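Local coordinates for putative endonuclease/exonuclease/phosphatase family protein (PDB 3MPR) that is probably a metal-dependent hydrolase of the endonuclease/exonuclease/phosphatase family, perhaps acting as a nuclease, at residues K148-V152 / H185-D189. Sequence-based numbering, arbitrary orientation.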
ATOM      1  N   LYS A 148      25.028 -22.113   8.721  1.00 18.63           N
ATOM      2  CA  LYS A 148      25.210 -21.819   7.308  1.00 19.54           C
ATOM      3  C   LYS A 148      24.987 -23.073   6.463  1.00 16.44           C
ATOM      4  O   LYS A 148      24.284 -23.047   5.451  1.00 15.92           O
ATOM      5  CB  LYS A 148      26.610 -21.254   7.063  1.00 25.92           C
ATOM      6  CG  LYS A 148      26.889 -20.862   5.620  1.00 30.93           C
ATOM      7  CD  LYS A 148      28.315 -20.352   5.476  1.00 32.85           C
ATOM      8  CE  LYS A 148      28.516 -19.585   4.182  1.00 34.57           C
ATOM      9  NZ  LYS A 148      28.005 -20.346   3.012  1.00 38.03           N
ATOM     10  N   LYS A 149      25.595 -24.178   6.868  1.00 16.21           N
ATOM     11  CA  LYS A 149      25.397 -25.413   6.127  1.00 15.56           C
ATOM     12  C   LYS A 149      23.912 -25.764   6.119  1.00 13.04           C
ATOM     13  O   LYS A 149      23.369 -26.188   5.099  1.00 18.76           O
ATOM     14  CB  LYS A 149      26.203 -26.567   6.732  1.00 19.53           C
ATOM     15  CG  LYS A 149      25.989 -27.876   5.986  1.00 22.05           C
ATOM     16  CD  LYS A 149      26.956 -28.964   6.440  1.00 30.45           C
ATOM     17  CE  LYS A 149      26.906 -30.150   5.484  1.00 34.51           C
ATOM     18  NZ  LYS A 149      27.352 -31.395   6.159  1.00 39.54           N
ATOM     19  N   ALA A 150      23.257 -25.570   7.258  1.00  9.39           N
ATOM     20  CA  ALA A 150      21.827 -25.871   7.362  1.00 16.39           C
ATOM     21  C   ALA A 150      20.990 -25.045   6.382  1.00 14.53           C
ATOM     22  O   ALA A 150      20.077 -25.566   5.756  1.00 14.67           O
ATOM     23  CB  ALA A 150      21.341 -25.665   8.771  1.00 11.75           C
ATOM     24  N   ARG A 151      21.303 -23.757   6.243  1.00 16.16           N
ATOM     25  CA  ARG A 151      20.584 -22.912   5.286  1.00 13.09           C
ATOM     26  C   ARG A 151      20.735 -23.394   3.840  1.00 13.22           C
ATOM     27  O   ARG A 151      19.759 -23.441   3.084  1.00 15.74           O
ATOM     28  CB  ARG A 151      21.009 -21.440   5.406  1.00 10.24           C
ATOM     29  CG  ARG A 151      20.597 -20.770   6.722  1.00 14.13           C
ATOM     30  CD  ARG A 151      20.809 -19.253   6.641  1.00 16.56           C
ATOM     31  NE  ARG A 151      22.203 -18.883   6.438  1.00 16.26           N
ATOM     32  CZ  ARG A 151      23.052 -18.572   7.418  1.00 16.65           C
ATOM     33  NH1 ARG A 151      22.662 -18.605   8.687  1.00 16.75           N
ATOM     34  NH2 ARG A 151      24.298 -18.240   7.130  1.00 15.03           N
ATOM     35  N   VAL A 152      21.954 -23.756   3.455  1.00  9.95           N
ATOM     36  CA  VAL A 152      22.200 -24.244   2.107  1.00  9.90           C
ATOM     37  C   VAL A 152      21.483 -25.582   1.888  1.00 12.67           C
ATOM     38  O   VAL A 152      20.760 -25.766   0.902  1.00 16.25           O
ATOM     39  CB  VAL A 152      23.713 -24.385   1.827  1.00 14.17           C
ATOM     40  CG1 VAL A 152      23.948 -24.959   0.438  1.00 14.63           C
ATOM     41  CG2 VAL A 152      24.403 -23.030   1.964  1.00 14.03           C
ATOM     42  N   HIS A 185      24.288 -14.042  -0.018  1.00 12.30           N
ATOM     43  CA  HIS A 185      24.665 -15.319   0.609  1.00 12.41           C
ATOM     44  C   HIS A 185      24.444 -16.573  -0.231  1.00 15.12           C
ATOM     45  O   HIS A 185      23.601 -16.606  -1.115  1.00 12.36           O
ATOM     46  CB  HIS A 185      23.963 -15.480   1.962  1.00  9.90           C
ATOM     47  CG  HIS A 185      24.435 -14.505   2.993  1.00 15.18           C
ATOM     48  ND1 HIS A 185      25.217 -14.874   4.067  1.00 19.66           N
ATOM     49  CD2 HIS A 185      24.269 -13.167   3.091  1.00 15.70           C
ATOM     50  CE1 HIS A 185      25.504 -13.804   4.787  1.00 18.36           C
ATOM     51  NE2 HIS A 185      24.938 -12.755   4.217  1.00 19.43           N
ATOM     52  N   GLN A 186      25.208 -17.615   0.085  1.00 13.41           N
ATOM     53  CA  GLN A 186      25.139 -18.870  -0.642  1.00 15.24           C
ATOM     54  C   GLN A 186      23.735 -19.470  -0.661  1.00  9.86           C
ATOM     55  O   GLN A 186      23.317 -20.012  -1.675  1.00 11.64           O
ATOM     56  CB  GLN A 186      26.132 -19.887  -0.065  1.00 16.67           C
ATOM     57  CG  GLN A 186      26.262 -21.134  -0.919  1.00 21.09           C
ATOM     58  CD  GLN A 186      27.324 -22.086  -0.411  1.00 28.44           C
ATOM     59  OE1 GLN A 186      28.029 -21.795   0.560  1.00 27.37           O
ATOM     60  NE2 GLN A 186      27.440 -23.234  -1.062  1.00 28.63           N
ATOM     61  N   SER A 187      23.008 -19.372   0.451  1.00 11.86           N
ATOM     62  CA  SER A 187      21.672 -19.964   0.523  1.00 11.10           C
ATOM     63  C   SER A 187      20.641 -19.216  -0.322  1.00 15.14           C
ATOM     64  O   SER A 187      19.632 -19.786  -0.715  1.00 21.19           O
ATOM     65  CB  SER A 187      21.196 -20.101   1.976  1.00 14.50           C
ATOM     66  OG  SER A 187      21.198 -18.843   2.638  1.00 14.36           O
ATOM     67  N   TYR A 188      20.901 -17.945  -0.623  1.00 13.08           N
ATOM     68  CA  TYR A 188      20.078 -17.238  -1.601  1.00  9.40           C
ATOM     69  C   TYR A 188      20.361 -17.805  -3.002  1.00 13.20           C
ATOM     70  O   TYR A 188      19.438 -18.167  -3.757  1.00 13.26           O
ATOM     71  CB  TYR A 188      20.367 -15.726  -1.553  1.00  8.78           C
ATOM     72  CG  TYR A 188      19.679 -14.932  -2.653  1.00  8.36           C
ATOM     73  CD1 TYR A 188      20.281 -14.769  -3.891  1.00 12.40           C
ATOM     74  CD2 TYR A 188      18.421 -14.359  -2.452  1.00  7.82           C
ATOM     75  CE1 TYR A 188      19.667 -14.060  -4.904  1.00  9.65           C
ATOM     76  CE2 TYR A 188      17.791 -13.647  -3.466  1.00  8.92           C
ATOM     77  CZ  TYR A 188      18.426 -13.501  -4.689  1.00  9.38           C
ATOM     78  OH  TYR A 188      17.838 -12.797  -5.705  1.00 11.51           O
ATOM     79  N   ASP A 189      21.645 -17.904  -3.338  1.00 10.86           N
ATOM     80  CA  ASP A 189      22.062 -18.450  -4.622  1.00 14.40           C
ATOM     81  C   ASP A 189      21.512 -19.853  -4.799  1.00 10.90           C
ATOM     82  O   ASP A 189      21.216 -20.272  -5.912  1.00 12.83           O
ATOM     83  CB  ASP A 189      23.595 -18.529  -4.730  1.00 20.88           C
ATOM     84  CG  ASP A 189      24.275 -17.180  -4.595  1.00 30.93           C
ATOM     85  OD1 ASP A 189      23.608 -16.136  -4.759  1.00 31.59           O
ATOM     86  OD2 ASP A 189      25.498 -17.171  -4.330  1.00 35.74           O
TER
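Ser187 sets its CB against CB of Arg151 at 3.7 Å, where the first turns of helices 148-164 and 186-192 meet, with the CA atoms of Val152 and Ser187 4.6 Å apart. Next to this pair, Val152 meets the Gln186 side chain at a slant, its CG2 3.9 Å from Gln186 CD. Gln186 runs extended from a CG anti to the backbone N (chi1 -171°), which carries its amide across the valine and out to the Lys148 amine. Lys148 NZ sits 2.8 Å from Gln186 OE1; the lysine chain, straight as far as CE, turns at chi4 (-50°) and crosses the glutamine nearly at right angles. In this DNase I-like fold, helix 148-164 follows strand 135-142 and helix 186-192, with His185 at its N-cap position, follows strand 173-178, so the contact joins elements that succeed two neighbouring parallel strands of one sheet. The Arg151 guanidinium has Lys148 CA above one face, displaced toward its rim, and Ser187 OG lies at its edge, near the plane, 3.9 Å from NE. Arg151 NH1 hydrogen-bonds the carbonyl oxygen of Asp144, tying the arginine to the residues just ahead of its own helix, while Val181 touches both Arg151 and Ser187.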